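Local coordinates for sensor protein (Rhodopseudomonas palustris, PDB 2OOL) that senses light through a bound biliverdin-type bilin chromophore and probably passes the signal on as a histidine kinase, this chain being its PAS-GAF chromophore-binding portion, at residues N119-R124 and F259-S264; I105-V110 and V129-E134. All coordinates share one frame; numbering follows the deposited sequence.

Interaction 2 lies wholly within the PAS fold, whereas interaction 1 joins that fold to the GAF domain; their centres are about 10 Å apart. Strands 105-111, 114-125 and 128-134 follow one another in the chain and lie side by side in one antiparallel sheet, so 119-124, on the middle strand, links the two contacts through backbone hydrogen bonds to Ile105 on one side and Glu132 on the other. Along the chain the order is 105-110, 119-124, 129-134 and, much later, 259-264. One side of the sheet thus builds the PAS core, while the other receives a GAF loop whose Arg263 binds the bilin, placing the PAS sheet one loop away from the chromophore.

Interaction 1 (N119-R124 and F259-S264); sequences NGILHR and FSVLRS. With LBV (3-[2-[(Z)-[3-(2-carboxyethyl)-5-[(Z)-(4-ethenyl-3-methyl-5-oxidanylidene-pyrrol-2-ylidene)methyl]-4-methyl-pyrrol-1-ium -2-ylidene]methyl]-5-[(Z)-[(3E)-3-ethylidene-4-methyl-5-oxidanylidene-pyrrolidin-2-ylidene]methyl]-4-methyl-1H-pyrrol-3- yl]propanoic acid), chain C.
The imidazole of His123 is carried across to Phe259 by a first torsion that sets CG between the backbone N and the carbonyl carbon (chi1 87°), while Phe259, with CG anti to its carbonyl carbon (chi1 -68°), sends its phenyl ring away and leaves its CB over the imidazole. This CH-pi contact puts Phe259 CB 3.9 Å from the centroid of the His123 ring. Phe259 O lies above the same ring near its rim, 3.3 Å from His123 CE1. A flat, polar histidine suits this place: its face takes the loop, and its NE2 bonds a water at 2.9 Å that in turn accepts from Phe259 N. Two residues along each segment, branched Ile121 and Val261 meet in the apolar part, CG2 to CG2 at 4.2 Å. The loop makes a type I turn from Ser260 to Arg263, held by Glu132, which bonds Ser260 OG and the amides of Val261 and Leu262. At the end of the turn, Arg263 grips a propionate of the bilin with two nearly straight bonds, NH1 to LBV O2B and NH2 to LBV O1B, both 2.8 Å; a guanidinium suits a carboxylate by offering paired N-H groups. The strand 114-125 runs between 105-111 and 128-134 in the PAS sheet; the loop leads into helix 267-276, and helix 308-332 touches both sides through Tyr308 on Ile121 and Arg311 on Val261.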
loop_
_atom_site.group_PDB
_atom_site.type_symbol
_atom_site.label_atom_id
_atom_site.label_comp_id
_atom_site.label_asym_id
_atom_site.label_seq_id
_atom_site.Cartn_x
_atom_site.Cartn_y
_atom_site.Cartn_z
ATOM N N ASN A 119 1.802 15.635 -11.652
ATOM C CA ASN A 119 2.745 14.744 -11.013
ATOM C C ASN A 119 4.024 14.960 -11.778
ATOM O O ASN A 119 4.084 14.689 -12.989
ATOM C CB ASN A 119 2.357 13.247 -11.183
ATOM C CG ASN A 119 1.605 12.681 -10.027
ATOM O OD1 ASN A 119 1.176 11.505 -10.094
ATOM N ND2 ASN A 119 1.469 13.433 -8.955
ATOM N N GLY A 120 5.059 15.383 -11.065
ATOM C CA GLY A 120 6.377 15.567 -11.663
ATOM C C GLY A 120 7.260 14.341 -11.463
ATOM O O GLY A 120 7.474 13.871 -10.316
ATOM N N ILE A 121 7.779 13.818 -12.580
ATOM C CA ILE A 121 8.551 12.576 -12.575
ATOM C C ILE A 121 9.942 12.947 -13.087
ATOM O O ILE A 121 10.111 13.281 -14.239
ATOM C CB ILE A 121 7.949 11.484 -13.510
ATOM C CG1 ILE A 121 6.431 11.384 -13.354
ATOM C CG2 ILE A 121 8.688 10.113 -13.330
ATOM C CD1 ILE A 121 6.011 10.720 -12.148
ATOM N N LEU A 122 10.899 12.868 -12.193
ATOM C CA LEU A 122 12.243 13.345 -12.357
ATOM C C LEU A 122 13.219 12.167 -12.515
ATOM O O LEU A 122 13.098 11.138 -11.807
ATOM C CB LEU A 122 12.580 14.071 -11.061
ATOM C CG LEU A 122 13.435 15.298 -10.993
ATOM C CD1 LEU A 122 13.287 16.242 -12.198
ATOM C CD2 LEU A 122 13.008 15.951 -9.640
ATOM N N HIS A 123 14.167 12.288 -13.431
ATOM C CA HIS A 123 15.267 11.343 -13.493
ATOM C C HIS A 123 16.537 11.886 -14.148
ATOM O O HIS A 123 16.506 12.856 -14.900
ATOM C CB HIS A 123 14.831 9.999 -14.103
ATOM C CG HIS A 123 14.914 9.940 -15.588
ATOM N ND1 HIS A 123 13.818 10.155 -16.398
ATOM C CD2 HIS A 123 15.935 9.580 -16.411
ATOM C CE1 HIS A 123 14.171 9.964 -17.663
ATOM N NE2 HIS A 123 15.455 9.619 -17.700
ATOM N N ARG A 124 17.641 11.233 -13.807
ATOM C CA ARG A 124 18.999 11.566 -14.272
ATOM C C ARG A 124 19.548 10.419 -15.111
ATOM O O ARG A 124 19.555 9.311 -14.635
ATOM C CB ARG A 124 19.902 11.652 -13.074
ATOM C CG ARG A 124 20.002 13.003 -12.438
ATOM C CD ARG A 124 21.198 12.983 -11.458
ATOM N NE ARG A 124 21.221 14.151 -10.585
ATOM C CZ ARG A 124 20.320 14.419 -9.636
ATOM N NH1 ARG A 124 19.297 13.595 -9.389
ATOM N NH2 ARG A 124 20.456 15.539 -8.925
ATOM N N PHE A 259 14.721 5.735 -19.804
ATOM C CA PHE A 259 14.095 5.824 -18.479
ATOM C C PHE A 259 12.947 6.846 -18.387
ATOM O O PHE A 259 12.472 7.161 -17.308
ATOM C CB PHE A 259 15.153 6.027 -17.416
ATOM C CG PHE A 259 16.024 4.846 -17.243
ATOM C CD1 PHE A 259 15.583 3.759 -16.488
ATOM C CD2 PHE A 259 17.214 4.739 -17.929
ATOM C CE1 PHE A 259 16.362 2.629 -16.372
ATOM C CE2 PHE A 259 18.022 3.598 -17.807
ATOM C CZ PHE A 259 17.575 2.532 -17.036
ATOM N N SER A 260 12.426 7.282 -19.525
ATOM C CA SER A 260 11.371 8.254 -19.543
ATOM C C SER A 260 9.991 7.606 -19.626
ATOM O O SER A 260 9.747 6.760 -20.478
ATOM C CB SER A 260 11.570 9.229 -20.722
ATOM O OG SER A 260 10.309 9.267 -21.444
ATOM N N VAL A 261 9.069 8.028 -18.751
ATOM C CA VAL A 261 7.726 7.450 -18.707
ATOM C C VAL A 261 6.890 7.818 -19.906
ATOM O O VAL A 261 5.931 7.089 -20.222
ATOM C CB VAL A 261 6.970 7.761 -17.347
ATOM C CG1 VAL A 261 7.672 7.036 -16.180
ATOM C CG2 VAL A 261 6.898 9.241 -17.049
ATOM N N LEU A 262 7.235 8.891 -20.631
ATOM C CA LEU A 262 6.436 9.330 -21.803
ATOM C C LEU A 262 7.032 8.993 -23.164
ATOM O O LEU A 262 6.459 9.358 -24.164
ATOM C CB LEU A 262 6.220 10.869 -21.768
ATOM C CG LEU A 262 5.593 11.490 -20.505
ATOM C CD1 LEU A 262 5.647 13.018 -20.495
ATOM C CD2 LEU A 262 4.191 11.020 -20.365
ATOM N N ARG A 263 8.170 8.302 -23.210
ATOM C CA ARG A 263 8.849 7.935 -24.452
ATOM C C ARG A 263 7.829 7.430 -25.437
ATOM O O ARG A 263 7.003 6.595 -25.110
ATOM C CB ARG A 263 9.872 6.833 -24.178
ATOM C CG ARG A 263 10.587 6.235 -25.402
ATOM C CD ARG A 263 11.576 5.104 -25.028
ATOM N NE ARG A 263 10.918 3.956 -24.372
ATOM C CZ ARG A 263 10.232 3.007 -25.001
ATOM N NH1 ARG A 263 9.599 2.041 -24.294
ATOM N NH2 ARG A 263 10.171 3.010 -26.315
ATOM N N SER A 264 7.887 7.919 -26.663
ATOM C CA SER A 264 7.010 7.368 -27.700
ATOM C C SER A 264 7.497 5.969 -28.043
ATOM O O SER A 264 8.711 5.746 -28.103
ATOM C CB SER A 264 7.143 8.251 -28.933
ATOM O OG SER A 264 6.143 7.954 -29.829
HETATM C C1A LBV C . 5.511 -7.520 -33.337
HETATM C C1B LBV C . 7.644 -4.645 -30.704
HETATM O O1B LBV C . 8.797 1.051 -27.852
HETATM C C1C LBV C . 5.591 -5.251 -26.702
HETATM O O1C LBV C . 2.911 -3.502 -22.603
HETATM C C1D LBV C . 2.393 -8.699 -26.130
HETATM C C2A LBV C . 6.466 -7.583 -34.503
HETATM C C2B LBV C . 8.427 -3.585 -30.225
HETATM O O2B LBV C . 8.626 -0.011 -25.931
HETATM C C2C LBV C . 5.122 -5.210 -25.372
HETATM O O2C LBV C . 2.094 -3.138 -24.627
HETATM C C2D LBV C . 2.086 -10.071 -26.239
HETATM C C3A LBV C . 7.513 -6.589 -33.970
HETATM C C3B LBV C . 8.067 -3.345 -28.900
HETATM C C3C LBV C . 4.280 -6.299 -25.215
HETATM C C3D LBV C . 0.959 -10.273 -25.473
HETATM C C4A LBV C . 7.110 -6.114 -32.692
HETATM C C4B LBV C . 7.079 -4.313 -28.555
HETATM C C4C LBV C . 4.207 -6.978 -26.444
HETATM C C4D LBV C . 0.604 -9.031 -24.929
HETATM C CAA LBV C . 8.709 -6.201 -34.615
HETATM C CAB LBV C . 8.653 -2.243 -28.005
HETATM C CAC LBV C . 5.402 -4.216 -24.221
HETATM C CAD LBV C . 0.318 -11.481 -25.336
HETATM C CBA LBV C . 9.290 -6.711 -35.976
HETATM C CBB LBV C . 7.722 -1.054 -27.873
HETATM C CBC LBV C . 4.474 -2.965 -24.331
HETATM C CBD LBV C . -0.808 -11.663 -24.542
HETATM C CGB LBV C . 8.452 0.093 -27.148
HETATM C CGC LBV C . 3.024 -3.213 -23.804
HETATM C CHB LBV C . 7.869 -5.160 -31.989
HETATM C CHC LBV C . 6.498 -4.316 -27.249
HETATM C CHD LBV C . 3.491 -8.134 -26.765
HETATM C CMA LBV C . 5.751 -7.042 -35.752
HETATM C CMB LBV C . 9.479 -2.788 -31.028
HETATM C CMC LBV C . 3.587 -6.610 -23.871
HETATM C CMD LBV C . 2.827 -11.178 -27.021
HETATM N N_A LBV C . 5.944 -6.685 -32.370
HETATM O O_A LBV C . 4.462 -8.154 -33.266
HETATM N N_B LBV C . 6.888 -5.043 -29.667
HETATM N N_C LBV C . 4.999 -6.308 -27.283
HETATM N N_D LBV C . 1.480 -8.128 -25.365
HETATM O O_D LBV C . -0.350 -8.761 -24.178
HETATM O O HOH W 1 16.078 8.271 -20.164
#

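Interaction 2 (I105-V110 and V129-E134); sequences IRLDVV and VILELE
Leu107 and Leu131 reach toward each other tip to tip, with the CD1 atoms of Leu107 and Leu131 3.8 Å apart, at the tightly packed part of this contact. Leu107 CD1 also meets Leu131 CD2 at 3.9 Å and Leu133 CD2 at 4.0 Å, so a single methyl rests among three others. Farther along, Val109 CG2 packs on Leu133 CD1 at 3.8 Å; with CG1 anti to the backbone N (chi1 176°), Val109 has CG2 placed for this contact. The strands are next-but-one neighbours in the antiparallel sheet of the PAS fold, with 114-125 between them, and the sheet is so strongly twisted and curled that their short axes cross at 81°, 8.9 Å apart at closest approach. No hydrogen bond joins the two segments; leucines suit the gap because their long branched ends bridge it, while the shorter valine suffices where Leu133 extends toward it. Helix 84-94 adds to this core, Ser86 touching Leu107. On the other side of 105-110, Arg106, Asp108 and Val110 make no contact with 129-134. Arg106 and Val110 are exposed, and Arg106 forms a salt bridge with the buried Asp108, NE to OD1 at 2.9 Å, with a weak added bond from its NH2 to that oxygen.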
loop_
_atom_site.group_PDB
_atom_site.type_symbol
_atom_site.label_atom_id
_atom_site.label_comp_id
_atom_site.label_asym_id
_atom_site.label_seq_id
_atom_site.Cartn_x
_atom_site.Cartn_y
_atom_site.Cartn_z
ATOM N N ILE A 105 6.526 14.188 -7.596
ATOM C CA ILE A 105 6.579 15.450 -6.901
ATOM C C ILE A 105 5.435 16.293 -7.428
ATOM O O ILE A 105 5.264 16.366 -8.629
ATOM C CB ILE A 105 7.927 16.155 -7.221
ATOM C CG1 ILE A 105 9.106 15.225 -6.908
ATOM C CG2 ILE A 105 8.062 17.461 -6.451
ATOM C CD1 ILE A 105 10.176 15.232 -7.976
ATOM N N ARG A 106 4.652 16.939 -6.565
ATOM C CA ARG A 106 3.568 17.786 -7.069
ATOM C C ARG A 106 4.172 19.051 -7.599
ATOM O O ARG A 106 4.924 19.697 -6.913
ATOM C CB ARG A 106 2.532 18.121 -5.997
ATOM C CG ARG A 106 1.336 18.994 -6.553
ATOM C CD ARG A 106 0.929 20.141 -5.649
ATOM N NE ARG A 106 -0.257 20.753 -6.230
ATOM C CZ ARG A 106 -1.462 20.798 -5.662
ATOM N NH1 ARG A 106 -1.733 20.326 -4.417
ATOM N NH2 ARG A 106 -2.425 21.343 -6.384
ATOM N N LEU A 107 3.848 19.387 -8.838
ATOM C CA LEU A 107 4.271 20.616 -9.453
ATOM C C LEU A 107 3.052 21.324 -10.049
ATOM O O LEU A 107 2.215 20.687 -10.727
ATOM C CB LEU A 107 5.291 20.326 -10.543
ATOM C CG LEU A 107 6.657 19.730 -10.096
ATOM C CD1 LEU A 107 7.538 19.464 -11.229
ATOM C CD2 LEU A 107 7.370 20.622 -9.109
ATOM N N ASP A 108 2.960 22.625 -9.767
ATOM C CA ASP A 108 1.953 23.521 -10.288
ATOM C C ASP A 108 2.617 24.454 -11.291
ATOM O O ASP A 108 3.556 25.175 -10.928
ATOM C CB ASP A 108 1.317 24.322 -9.122
ATOM C CG ASP A 108 0.470 23.419 -8.167
ATOM O OD1 ASP A 108 -0.039 22.397 -8.609
ATOM O OD2 ASP A 108 0.312 23.708 -6.968
ATOM N N VAL A 109 2.136 24.422 -12.534
ATOM C CA VAL A 109 2.618 25.233 -13.648
ATOM C C VAL A 109 1.704 26.453 -13.777
ATOM O O VAL A 109 0.476 26.301 -13.733
ATOM C CB VAL A 109 2.546 24.425 -14.956
ATOM C CG1 VAL A 109 2.933 25.219 -16.180
ATOM C CG2 VAL A 109 3.378 23.146 -14.838
ATOM N N VAL A 110 2.298 27.654 -13.900
ATOM C CA VAL A 110 1.545 28.893 -14.094
ATOM C C VAL A 110 1.407 29.128 -15.597
ATOM O O VAL A 110 2.402 29.285 -16.283
ATOM C CB VAL A 110 2.222 30.039 -13.358
ATOM C CG1 VAL A 110 1.418 31.332 -13.487
ATOM C CG2 VAL A 110 2.422 29.670 -11.876
ATOM N N VAL A 129 19.091 15.854 -16.825
ATOM C CA VAL A 129 17.919 15.673 -15.977
ATOM C C VAL A 129 16.710 15.869 -16.826
ATOM O O VAL A 129 16.625 16.857 -17.521
ATOM C CB VAL A 129 17.894 16.737 -14.849
ATOM C CG1 VAL A 129 16.655 16.572 -13.990
ATOM C CG2 VAL A 129 19.192 16.656 -14.014
ATOM N N ILE A 130 15.784 14.914 -16.766
ATOM C CA ILE A 130 14.581 14.920 -17.549
ATOM C C ILE A 130 13.451 15.026 -16.519
ATOM O O ILE A 130 13.425 14.260 -15.566
ATOM C CB ILE A 130 14.446 13.640 -18.382
ATOM C CG1 ILE A 130 15.497 13.584 -19.505
ATOM C CG2 ILE A 130 13.013 13.479 -18.956
ATOM C CD1 ILE A 130 15.453 12.357 -20.433
ATOM N N LEU A 131 12.583 16.019 -16.687
ATOM C CA LEU A 131 11.376 16.159 -15.875
ATOM C C LEU A 131 10.161 15.853 -16.733
ATOM O O LEU A 131 10.022 16.388 -17.822
ATOM C CB LEU A 131 11.283 17.565 -15.311
ATOM C CG LEU A 131 9.954 17.937 -14.587
ATOM C CD1 LEU A 131 9.771 17.144 -13.284
ATOM C CD2 LEU A 131 9.875 19.398 -14.307
ATOM N N GLU A 132 9.271 15.014 -16.249
ATOM C CA GLU A 132 8.083 14.721 -16.998
ATOM C C GLU A 132 6.855 15.039 -16.140
ATOM O O GLU A 132 6.861 14.765 -14.962
ATOM C CB GLU A 132 8.104 13.255 -17.415
ATOM C CG GLU A 132 9.204 12.917 -18.426
ATOM C CD GLU A 132 9.271 11.439 -18.744
ATOM O OE1 GLU A 132 9.792 10.688 -17.907
ATOM O OE2 GLU A 132 8.812 11.039 -19.830
ATOM N N LEU A 133 5.834 15.623 -16.759
ATOM C CA LEU A 133 4.628 16.088 -16.079
ATOM C C LEU A 133 3.483 15.233 -16.502
ATOM O O LEU A 133 3.140 15.213 -17.683
ATOM C CB LEU A 133 4.342 17.549 -16.482
ATOM C CG LEU A 133 5.341 18.614 -16.091
ATOM C CD1 LEU A 133 4.753 19.991 -16.366
ATOM C CD2 LEU A 133 5.757 18.450 -14.658
ATOM N N GLU A 134 2.933 14.466 -15.572
ATOM C CA GLU A 134 1.795 13.552 -15.820
ATOM C C GLU A 134 0.579 14.074 -15.075
ATOM O O GLU A 134 0.736 14.779 -14.118
ATOM C CB GLU A 134 2.075 12.138 -15.239
ATOM C CG GLU A 134 2.940 11.227 -16.091
ATOM C CD GLU A 134 2.973 9.761 -15.616
ATOM O OE1 GLU A 134 2.408 9.433 -14.518
ATOM O OE2 GLU A 134 3.637 8.958 -16.323
#